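Local coordinates for glucose-6-phosphate 1-dehydrogenase (Kluyveromyces lactis, PDB 7E6I), which catalyses the NADP+-dependent oxidation of glucose 6-phosphate to 6-phosphogluconolactone, the first step of the oxidative pentose phosphate pathway, at residues E376-C382 / T396-Y402; Q213-F219 / V331-A337; T251-R257 / E269-L274. One frame throughout, in Å; residues are numbered along the deposited sequence.

Interaction 1: E376-C382 / T396-Y402; sequences EAIYLKC and TELDLTY
Tyr379 and Asp399 sit opposite each other as a non-hydrogen-bonded antiparallel pair, their side chains running side by side. The Asp399 carboxylate comes to the edge of the tyrosine ring: OD1 lies only 2.9 Å from Tyr379 CD1, with the ring and carboxylate planes 52° apart, an edge-on approach, tight for a carbon-oxygen contact, and not a stack. Tyr379 CG, anti to the carbonyl carbon (chi1 -51°), sets the ring beside Asp399, its CD1-CE1 edge nearest the carboxylate. A glycine here would probably deprive the Asp399 carboxylate of that ring edge and let it turn more freely, and would take away the side chain that rests on Val369.

The face carrying Ile378, Leu380, Leu398 and Leu400 is largely apolar. Ile378 CD1 meets the edge of the Tyr402 ring in its plane, 3.5 Å from CE1. Leu380 CD1 reaches Leu400 CD1 at 4.2 Å, and Cys382 SG rests 4.0 Å from Leu398 CD1. Beneath these side chains lies the backbone ladder. Leu398 N donates to Leu380 O over 2.9 Å in a nearly straight bond (172° at the hydrogen), and Leu380 N returns a bond to a lone pair of Leu398 O. The ladder is tightest at the far end, where Cys382 N reaches Thr396 O at 2.7 Å, and fades at the other, where Tyr402 N makes a weak bond to Glu376 O.

Farther out, strand 367-373 flanks strand 377-385 on its other side: Ile378 and Leu380 share Leu368. The pair is a beta hairpin whose second strand, 393-401, ends the mixed sheet within this chain. By similarity, Tyr379 to Lys381 and Asp399 to Thr401 belong to the second NADP+ site, consistent with a hairpin that displays a nucleotide-binding surface.

Interaction 2: Q213-F219 / V331-A337; sequences QSVQVVF and VPIVMRA
Arg336 loses more surface to this contact than any other residue, and it reaches across to Gln216 and Val218. Its NE and NH2 both donate to Gln216 OE1, at 2.8 and 2.9 Å, a side-on grip on one atom that lies in the guanidinium plane. Val218 CG2 presses on one guanidinium face, 3.5 Å from CZ, so the group is held at its edge and covered from one side. The first torsion makes this possible: chi1 of 58° puts CG between the backbone N and the carbonyl carbon, from where the extended chain swings over the neighbouring strand. By similarity Arg336 belongs to the second NADP+ site.

The two strands, 212-220 and 333-338, run parallel and adjoin within the mixed beta-sheet of the C-terminal domain; Gln213 and Ser214 form a classic bulge against Gln351 of strand 345-352.

Val215 works on the opposite face, packing CB against Ile333 CG1 at 4.0 Å, while its O accepts from Val334 N. Val217 repeats the pattern two residues on, with CB 4.0 Å from Met335 CG and its O taking Arg336 N at 3.1 Å. Helix 236-254 covers this face through Met242, which touches Met335 and Ala337.

Interaction 3: T251-R257 / E269-L274; sequences TLLTMER and EKVKVL
Two successive helices of the C-terminal domain, 236-254 and 263-276, meet where the first one ends: Thr251 and Thr254 of its last turn, with Met255 just after it, meet Glu269, Lys270 and Val273 of the second. It is a junction made mostly by apolar and methylene contacts, several of its side chains crossing at about a right angle.

Thr251 CG2 lies against the aliphatic chain of Lys270, 3.3 Å from CE and nearly as near CG. The lysine bends at chi3 (85°), curling its methylenes round that methyl group while NZ goes on to Gln248 and to a salt bridge with Glu435. On its other branch Thr251 brings OG1 to Leu274 CG at 3.7 Å. Thr254 OG1, bonded to Leu250 O in its own helix, has Val273 CG2 beside it at 3.5 Å.

Met255 is where helical geometry stops. Its CG stands between the backbone N and the carbonyl carbon (chi1 66°), which starts the chain toward the second helix, where SD lies 3.7 Å from Lys270 CG; a further bend at chi3 brings CE to 3.6 Å from Glu269 CB. Past it, the chain is joined to the second helix by one water: Glu256 N donates to it over 3.0 Å, and it donates to Glu269 O and, over 2.6 Å, to Glu269 OE1. The water thus links a backbone N-H just beyond the helix to the glutamate, where direct polar bonding between the segments is lacking.

Around the junction, Arg197 binds Leu252 O and Met255 O, and Arg327 makes a salt bridge with Glu256. Leu274 packs on Val438 of helix 433-451, whereas Leu252 and Lys270 both touch Leu185, a residue of the glucose 6-phosphate site by similarity.

Interactions 1 and 2 lie in the same mixed sheet, 19 Å apart between centres and about 10 Å between nearest atoms, and both hold residues assigned by similarity to the second NADP+ site. Interaction 3 belongs to the helical layer against that sheet. Its centre is 16 Å from that of interaction 2, and the two touch where Val217 CG2 meets Leu253 CD1 at 4.1 Å; its centre is about 25 Å from that of interaction 1. Interaction 2 comes close to the bound glucose 6-phosphate, the Phe219 side chain about 4 Å from it, while the Leu252 side chain of interaction 3 is about 14 Å from the ligand and about 10 Å from that of His245, the likely proton acceptor.

Interaction 1: E376-C382 / T396-Y402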
loop_
_atom_site.group_PDB
_atom_site.type_symbol
_atom_site.label_atom_id
_atom_site.label_comp_id
_atom_site.label_asym_id
_atom_site.label_seq_id
_atom_site.Cartn_x
_atom_site.Cartn_y
_atom_site.Cartn_z
ATOM N N GLU A 376 3.534 -13.717 -7.179
ATOM C CA GLU A 376 4.547 -13.651 -6.123
ATOM C C GLU A 376 5.735 -14.569 -6.390
ATOM O O GLU A 376 5.584 -15.796 -6.382
ATOM C CB GLU A 376 3.942 -14.036 -4.768
ATOM C CG GLU A 376 2.927 -13.081 -4.223
ATOM C CD GLU A 376 1.526 -13.628 -4.348
ATOM O OE1 GLU A 376 1.180 -14.163 -5.431
ATOM O OE2 GLU A 376 0.769 -13.532 -3.352
ATOM N N ALA A 377 6.911 -13.990 -6.630
ATOM C CA ALA A 377 8.080 -14.785 -6.974
ATOM C C ALA A 377 9.343 -13.968 -6.748
ATOM O O ALA A 377 9.307 -12.736 -6.664
ATOM C CB ALA A 377 8.021 -15.269 -8.424
ATOM N N ILE A 378 10.465 -14.681 -6.657
ATOM C CA ILE A 378 11.789 -14.077 -6.638
ATOM C C ILE A 378 12.635 -14.759 -7.702
ATOM O O ILE A 378 12.639 -15.990 -7.793
ATOM C CB ILE A 378 12.436 -14.195 -5.249
ATOM C CG1 ILE A 378 11.655 -13.347 -4.249
ATOM C CG2 ILE A 378 13.888 -13.770 -5.299
ATOM C CD1 ILE A 378 11.843 -13.780 -2.820
ATOM N N TYR A 379 13.327 -13.969 -8.521
ATOM C CA TYR A 379 14.193 -14.491 -9.573
ATOM C C TYR A 379 15.588 -13.910 -9.418
ATOM O O TYR A 379 15.742 -12.717 -9.138
ATOM C CB TYR A 379 13.669 -14.151 -10.976
ATOM C CG TYR A 379 12.226 -14.501 -11.193
ATOM C CD1 TYR A 379 11.848 -15.813 -11.433
ATOM C CD2 TYR A 379 11.236 -13.528 -11.141
ATOM C CE1 TYR A 379 10.521 -16.154 -11.629
ATOM C CE2 TYR A 379 9.909 -13.860 -11.317
ATOM C CZ TYR A 379 9.558 -15.176 -11.567
ATOM O OH TYR A 379 8.243 -15.541 -11.756
ATOM N N LEU A 380 16.601 -14.750 -9.608
ATOM C CA LEU A 380 17.994 -14.324 -9.543
ATOM C C LEU A 380 18.676 -14.703 -10.845
ATOM O O LEU A 380 18.688 -15.878 -11.227
ATOM C CB LEU A 380 18.725 -14.963 -8.365
ATOM C CG LEU A 380 18.265 -14.625 -6.942
ATOM C CD1 LEU A 380 17.111 -15.505 -6.582
ATOM C CD2 LEU A 380 19.389 -14.817 -5.919
ATOM N N LYS A 381 19.229 -13.711 -11.524
ATOM C CA LYS A 381 20.063 -13.964 -12.679
ATOM C C LYS A 381 21.457 -14.323 -12.176
ATOM O O LYS A 381 22.093 -13.523 -11.474
ATOM C CB LYS A 381 20.079 -12.732 -13.575
ATOM C CG LYS A 381 20.720 -12.961 -14.918
ATOM C CD LYS A 381 20.272 -11.922 -15.889
ATOM C CE LYS A 381 21.189 -11.848 -17.059
ATOM N NZ LYS A 381 21.201 -10.464 -17.560
ATOM N N CYS A 382 21.920 -15.528 -12.499
ATOM C CA CYS A 382 23.181 -16.033 -11.972
ATOM C C CYS A 382 24.074 -16.497 -13.113
ATOM O O CYS A 382 23.658 -16.595 -14.272
ATOM C CB CYS A 382 22.972 -17.184 -10.986
ATOM S SG CYS A 382 21.993 -16.743 -9.529
ATOM N N THR A 396 22.077 -18.266 -15.754
ATOM C CA THR A 396 21.033 -19.127 -15.241
ATOM C C THR A 396 20.036 -18.254 -14.497
ATOM O O THR A 396 20.438 -17.391 -13.712
ATOM C CB THR A 396 21.644 -20.160 -14.302
ATOM O OG1 THR A 396 22.527 -21.006 -15.050
ATOM C CG2 THR A 396 20.555 -20.980 -13.623
ATOM N N GLU A 397 18.750 -18.459 -14.768
ATOM C CA GLU A 397 17.678 -17.841 -13.999
ATOM C C GLU A 397 17.227 -18.806 -12.912
ATOM O O GLU A 397 16.690 -19.872 -13.215
ATOM C CB GLU A 397 16.501 -17.489 -14.900
ATOM C CG GLU A 397 16.213 -16.010 -14.998
ATOM C CD GLU A 397 14.897 -15.724 -15.692
ATOM O OE1 GLU A 397 14.929 -15.315 -16.877
ATOM O OE2 GLU A 397 13.834 -15.915 -15.047
ATOM N N LEU A 398 17.433 -18.436 -11.649
ATOM C CA LEU A 398 16.944 -19.231 -10.533
ATOM C C LEU A 398 15.541 -18.781 -10.155
ATOM O O LEU A 398 15.301 -17.591 -9.942
ATOM C CB LEU A 398 17.884 -19.112 -9.336
ATOM C CG LEU A 398 19.252 -19.781 -9.524
ATOM C CD1 LEU A 398 19.968 -19.954 -8.171
ATOM C CD2 LEU A 398 19.116 -21.117 -10.270
ATOM N N ASP A 399 14.622 -19.740 -10.091
ATOM C CA ASP A 399 13.212 -19.512 -9.801
ATOM C C ASP A 399 12.930 -19.875 -8.350
ATOM O O ASP A 399 13.054 -21.040 -7.965
ATOM C CB ASP A 399 12.327 -20.379 -10.690
ATOM C CG ASP A 399 11.674 -19.611 -11.793
ATOM O OD1 ASP A 399 12.271 -18.600 -12.223
ATOM O OD2 ASP A 399 10.572 -20.025 -12.241
ATOM N N LEU A 400 12.522 -18.900 -7.560
ATOM C CA LEU A 400 11.961 -19.168 -6.247
ATOM C C LEU A 400 10.479 -18.804 -6.295
ATOM O O LEU A 400 10.022 -17.820 -5.706
ATOM C CB LEU A 400 12.707 -18.395 -5.180
ATOM C CG LEU A 400 14.069 -18.896 -4.721
ATOM C CD1 LEU A 400 15.036 -19.069 -5.868
ATOM C CD2 LEU A 400 14.622 -17.883 -3.753
ATOM N N THR A 401 9.730 -19.585 -7.065
ATOM C CA THR A 401 8.299 -19.356 -7.173
ATOM C C THR A 401 7.649 -19.708 -5.846
ATOM O O THR A 401 7.847 -20.804 -5.312
ATOM C CB THR A 401 7.698 -20.181 -8.317
ATOM O OG1 THR A 401 7.630 -19.376 -9.505
ATOM C CG2 THR A 401 6.291 -20.671 -7.969
ATOM N N TYR A 402 6.906 -18.756 -5.295
ATOM C CA TYR A 402 6.305 -18.972 -3.992
ATOM C C TYR A 402 5.008 -19.767 -4.066
ATOM O O TYR A 402 4.503 -20.186 -3.019
ATOM C CB TYR A 402 6.077 -17.626 -3.306
ATOM C CG TYR A 402 7.245 -17.206 -2.424
ATOM C CD1 TYR A 402 8.322 -16.484 -2.941
ATOM C CD2 TYR A 402 7.289 -17.572 -1.085
ATOM C CE1 TYR A 402 9.397 -16.114 -2.124
ATOM C CE2 TYR A 402 8.337 -17.196 -0.276
ATOM C CZ TYR A 402 9.395 -16.478 -0.784
ATOM O OH TYR A 402 10.434 -16.132 0.069
#

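Interaction 2: Q213-F219 / V331-A337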
loop_
_atom_site.group_PDB
_atom_site.type_symbol
_atom_site.label_atom_id
_atom_site.label_comp_id
_atom_site.label_asym_id
_atom_site.label_seq_id
_atom_site.Cartn_x
_atom_site.Cartn_y
_atom_site.Cartn_z
ATOM N N GLN A 213 24.173 -1.462 -8.702
ATOM C CA GLN A 213 24.226 -0.517 -9.817
ATOM C C GLN A 213 22.941 0.290 -9.955
ATOM O O GLN A 213 22.972 1.441 -10.406
ATOM C CB GLN A 213 24.413 -1.298 -11.116
ATOM C CG GLN A 213 25.492 -0.844 -11.977
ATOM C CD GLN A 213 25.735 -1.798 -13.118
ATOM O OE1 GLN A 213 26.766 -2.445 -13.155
ATOM N NE2 GLN A 213 24.795 -1.883 -14.064
ATOM N N SER A 214 21.805 -0.315 -9.613
ATOM C CA SER A 214 20.506 0.192 -10.025
ATOM C C SER A 214 19.416 -0.447 -9.183
ATOM O O SER A 214 19.364 -1.677 -9.054
ATOM C CB SER A 214 20.281 -0.108 -11.503
ATOM O OG SER A 214 18.936 0.087 -11.851
ATOM N N VAL A 215 18.532 0.389 -8.650
ATOM C CA VAL A 215 17.331 -0.039 -7.952
ATOM C C VAL A 215 16.126 0.505 -8.702
ATOM O O VAL A 215 16.087 1.693 -9.036
ATOM C CB VAL A 215 17.333 0.463 -6.504
ATOM C CG1 VAL A 215 16.041 0.066 -5.804
ATOM C CG2 VAL A 215 18.578 -0.053 -5.788
ATOM N N GLN A 216 15.130 -0.351 -8.931
ATOM C CA GLN A 216 13.899 0.010 -9.633
ATOM C C GLN A 216 12.696 -0.538 -8.877
ATOM O O GLN A 216 12.682 -1.722 -8.517
ATOM C CB GLN A 216 13.883 -0.570 -11.045
ATOM C CG GLN A 216 14.729 0.151 -12.074
ATOM C CD GLN A 216 14.546 -0.455 -13.457
ATOM O OE1 GLN A 216 13.571 -0.144 -14.152
ATOM N NE2 GLN A 216 15.465 -1.334 -13.856
ATOM N N VAL A 217 11.694 0.310 -8.647
ATOM C CA VAL A 217 10.365 -0.122 -8.210
ATOM C C VAL A 217 9.395 0.179 -9.346
ATOM O O VAL A 217 9.342 1.311 -9.828
ATOM C CB VAL A 217 9.924 0.583 -6.911
ATOM C CG1 VAL A 217 8.604 0.025 -6.448
ATOM C CG2 VAL A 217 10.967 0.415 -5.828
ATOM N N VAL A 218 8.636 -0.824 -9.778
ATOM C CA VAL A 218 7.928 -0.777 -11.053
ATOM C C VAL A 218 6.456 -1.103 -10.833
ATOM O O VAL A 218 6.127 -2.117 -10.202
ATOM C CB VAL A 218 8.533 -1.755 -12.068
ATOM C CG1 VAL A 218 7.725 -1.728 -13.342
ATOM C CG2 VAL A 218 10.008 -1.397 -12.343
ATOM N N PHE A 219 5.575 -0.244 -11.362
ATOM C CA PHE A 219 4.126 -0.407 -11.267
ATOM C C PHE A 219 3.548 -0.253 -12.661
ATOM O O PHE A 219 3.743 0.785 -13.307
ATOM C CB PHE A 219 3.520 0.627 -10.312
ATOM C CG PHE A 219 2.004 0.674 -10.292
ATOM C CD1 PHE A 219 1.297 1.380 -11.252
ATOM C CD2 PHE A 219 1.295 0.080 -9.260
ATOM C CE1 PHE A 219 -0.101 1.459 -11.206
ATOM C CE2 PHE A 219 -0.085 0.157 -9.208
ATOM C CZ PHE A 219 -0.785 0.850 -10.180
ATOM N N VAL A 331 23.939 5.740 -5.731
ATOM C CA VAL A 331 23.183 4.693 -6.414
ATOM C C VAL A 331 21.950 5.330 -7.040
ATOM O O VAL A 331 21.110 5.890 -6.318
ATOM C CB VAL A 331 22.790 3.558 -5.456
ATOM C CG1 VAL A 331 22.010 2.489 -6.194
ATOM C CG2 VAL A 331 24.022 2.959 -4.805
ATOM N N PRO A 332 21.789 5.276 -8.361
ATOM C CA PRO A 332 20.580 5.856 -8.963
ATOM C C PRO A 332 19.377 4.961 -8.695
ATOM O O PRO A 332 19.427 3.754 -8.928
ATOM C CB PRO A 332 20.911 5.930 -10.458
ATOM C CG PRO A 332 22.200 5.162 -10.641
ATOM C CD PRO A 332 22.615 4.557 -9.338
ATOM N N ILE A 333 18.299 5.563 -8.194
ATOM C CA ILE A 333 17.057 4.864 -7.892
ATOM C C ILE A 333 15.961 5.398 -8.807
ATOM O O ILE A 333 15.835 6.614 -8.987
ATOM C CB ILE A 333 16.689 5.049 -6.416
ATOM C CG1 ILE A 333 17.734 4.371 -5.546
ATOM C CG2 ILE A 333 15.288 4.547 -6.120
ATOM C CD1 ILE A 333 17.711 4.882 -4.133
ATOM N N VAL A 334 15.174 4.504 -9.398
ATOM C CA VAL A 334 14.057 4.917 -10.236
ATOM C C VAL A 334 12.772 4.294 -9.703
ATOM O O VAL A 334 12.714 3.085 -9.434
ATOM C CB VAL A 334 14.271 4.536 -11.710
ATOM C CG1 VAL A 334 12.997 4.830 -12.522
ATOM C CG2 VAL A 334 15.445 5.292 -12.291
ATOM N N MET A 335 11.743 5.118 -9.556
ATOM C CA MET A 335 10.377 4.643 -9.379
ATOM C C MET A 335 9.619 4.982 -10.648
ATOM O O MET A 335 9.709 6.111 -11.140
ATOM C CB MET A 335 9.706 5.295 -8.175
ATOM C CG MET A 335 10.032 4.629 -6.841
ATOM S SD MET A 335 9.133 5.392 -5.454
ATOM C CE MET A 335 8.055 6.496 -6.358
ATOM N N ARG A 336 8.888 4.017 -11.187
ATOM C CA ARG A 336 8.146 4.267 -12.411
ATOM C C ARG A 336 6.791 3.580 -12.330
ATOM O O ARG A 336 6.701 2.409 -11.950
ATOM C CB ARG A 336 8.939 3.816 -13.652
ATOM C CG ARG A 336 9.353 2.342 -13.717
ATOM C CD ARG A 336 10.336 2.169 -14.886
ATOM N NE ARG A 336 11.079 0.905 -14.927
ATOM C CZ ARG A 336 10.652 -0.186 -15.560
ATOM N NH1 ARG A 336 9.485 -0.156 -16.182
ATOM N NH2 ARG A 336 11.385 -1.298 -15.587
ATOM N N ALA A 337 5.743 4.325 -12.659
ATOM C CA ALA A 337 4.368 3.860 -12.550
ATOM C C ALA A 337 3.570 4.354 -13.752
ATOM O O ALA A 337 3.722 5.509 -14.167
ATOM C CB ALA A 337 3.713 4.360 -11.263
HETATM O O HOH W 1 17.914 2.920 -11.186
#

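Interaction 3: T251-R257 / E269-L274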
loop_
_atom_site.group_PDB
_atom_site.type_symbol
_atom_site.label_atom_id
_atom_site.label_comp_id
_atom_site.label_asym_id
_atom_site.label_seq_id
_atom_site.Cartn_x
_atom_site.Cartn_y
_atom_site.Cartn_z
ATOM N N THR A 251 11.165 2.292 0.652
ATOM C CA THR A 251 11.602 2.506 2.020
ATOM C C THR A 251 11.996 1.182 2.687
ATOM O O THR A 251 13.039 1.087 3.349
ATOM C CB THR A 251 10.446 3.242 2.713
ATOM O OG1 THR A 251 10.824 4.590 2.962
ATOM C CG2 THR A 251 10.024 2.618 3.923
ATOM N N LEU A 252 11.209 0.128 2.465
ATOM C CA LEU A 252 11.560 -1.185 2.986
ATOM C C LEU A 252 12.836 -1.732 2.352
ATOM O O LEU A 252 13.544 -2.519 2.988
ATOM C CB LEU A 252 10.402 -2.138 2.761
ATOM C CG LEU A 252 9.145 -1.735 3.525
ATOM C CD1 LEU A 252 7.920 -2.509 3.031
ATOM C CD2 LEU A 252 9.378 -1.950 5.024
ATOM N N LEU A 253 13.145 -1.347 1.104
ATOM C CA LEU A 253 14.339 -1.842 0.423
ATOM C C LEU A 253 15.601 -1.084 0.796
ATOM O O LEU A 253 16.706 -1.608 0.591
ATOM C CB LEU A 253 14.173 -1.746 -1.093
ATOM C CG LEU A 253 13.088 -2.601 -1.737
ATOM C CD1 LEU A 253 12.790 -2.083 -3.162
ATOM C CD2 LEU A 253 13.475 -4.076 -1.751
ATOM N N THR A 254 15.475 0.144 1.308
ATOM C CA THR A 254 16.641 0.982 1.544
ATOM C C THR A 254 16.916 1.271 3.015
ATOM O O THR A 254 18.017 1.736 3.333
ATOM C CB THR A 254 16.504 2.325 0.798
ATOM O OG1 THR A 254 15.301 2.980 1.212
ATOM C CG2 THR A 254 16.458 2.134 -0.718
ATOM N N MET A 255 15.958 1.030 3.917
ATOM C CA MET A 255 16.203 1.376 5.314
ATOM C C MET A 255 17.320 0.527 5.897
ATOM O O MET A 255 17.671 -0.530 5.366
ATOM C CB MET A 255 14.960 1.171 6.176
ATOM C CG MET A 255 14.529 -0.285 6.300
ATOM S SD MET A 255 12.873 -0.490 6.964
ATOM C CE MET A 255 13.303 -1.098 8.607
ATOM N N GLU A 256 17.864 0.991 7.018
ATOM C CA GLU A 256 18.767 0.168 7.817
ATOM C C GLU A 256 17.968 -0.795 8.691
ATOM O O GLU A 256 16.736 -0.714 8.801
ATOM C CB GLU A 256 19.666 1.024 8.704
ATOM C CG GLU A 256 20.493 2.063 7.955
ATOM C CD GLU A 256 21.556 1.445 7.051
ATOM O OE1 GLU A 256 22.207 0.449 7.465
ATOM O OE2 GLU A 256 21.746 1.963 5.926
ATOM N N ARG A 257 18.694 -1.712 9.322
ATOM C CA ARG A 257 18.066 -2.780 10.090
ATOM C C ARG A 257 17.479 -2.209 11.376
ATOM O O ARG A 257 18.157 -1.459 12.079
ATOM C CB ARG A 257 19.092 -3.877 10.405
ATOM C CG ARG A 257 18.607 -4.988 11.347
ATOM C CD ARG A 257 19.780 -5.768 11.972
ATOM N NE ARG A 257 20.581 -6.382 10.923
ATOM C CZ ARG A 257 20.390 -7.618 10.460
ATOM N NH1 ARG A 257 19.437 -8.388 10.993
ATOM N NH2 ARG A 257 21.157 -8.090 9.470
ATOM N N GLU A 269 13.288 3.392 11.353
ATOM C CA GLU A 269 14.240 3.240 10.258
ATOM C C GLU A 269 13.640 3.702 8.933
ATOM O O GLU A 269 14.361 4.243 8.084
ATOM C CB GLU A 269 14.714 1.793 10.162
ATOM C CG GLU A 269 15.499 1.305 11.381
ATOM C CD GLU A 269 16.685 2.195 11.750
ATOM O OE1 GLU A 269 17.334 2.760 10.844
ATOM O OE2 GLU A 269 16.992 2.318 12.952
ATOM N N LYS A 270 12.329 3.517 8.743
ATOM C CA LYS A 270 11.686 4.047 7.548
ATOM C C LYS A 270 11.767 5.577 7.518
ATOM O O LYS A 270 12.200 6.168 6.518
ATOM C CB LYS A 270 10.247 3.555 7.474
ATOM C CG LYS A 270 10.145 2.057 7.247
ATOM C CD LYS A 270 8.738 1.559 7.510
ATOM C CE LYS A 270 7.869 1.725 6.293
ATOM N NZ LYS A 270 6.409 1.479 6.511
ATOM N N VAL A 271 11.402 6.229 8.627
ATOM C CA VAL A 271 11.526 7.677 8.717
ATOM C C VAL A 271 12.968 8.097 8.476
ATOM O O VAL A 271 13.240 9.060 7.748
ATOM C CB VAL A 271 11.008 8.179 10.082
ATOM C CG1 VAL A 271 11.249 9.682 10.218
ATOM C CG2 VAL A 271 9.518 7.854 10.249
ATOM N N LYS A 272 13.913 7.364 9.060
ATOM C CA LYS A 272 15.324 7.722 8.943
ATOM C C LYS A 272 15.791 7.726 7.493
ATOM O O LYS A 272 16.508 8.637 7.071
ATOM C CB LYS A 272 16.196 6.773 9.770
ATOM C CG LYS A 272 17.665 7.197 9.741
ATOM C CD LYS A 272 18.477 6.540 10.825
ATOM C CE LYS A 272 19.877 6.218 10.336
ATOM N NZ LYS A 272 20.794 5.867 11.467
ATOM N N VAL A 273 15.438 6.695 6.714
ATOM C CA VAL A 273 15.940 6.694 5.347
ATOM C C VAL A 273 15.201 7.756 4.520
ATOM O O VAL A 273 15.801 8.409 3.652
ATOM C CB VAL A 273 15.863 5.280 4.721
ATOM C CG1 VAL A 273 14.403 4.847 4.414
ATOM C CG2 VAL A 273 16.701 5.226 3.468
ATOM N N LEU A 274 13.910 7.976 4.798
ATOM C CA LEU A 274 13.179 9.046 4.131
ATOM C C LEU A 274 13.899 10.383 4.278
ATOM O O LEU A 274 14.045 11.128 3.307
ATOM C CB LEU A 274 11.763 9.135 4.693
ATOM C CG LEU A 274 10.781 8.108 4.133
ATOM C CD1 LEU A 274 9.443 8.137 4.883
ATOM C CD2 LEU A 274 10.588 8.314 2.631
HETATM O O HOH W 2 17.088 3.530 8.416
#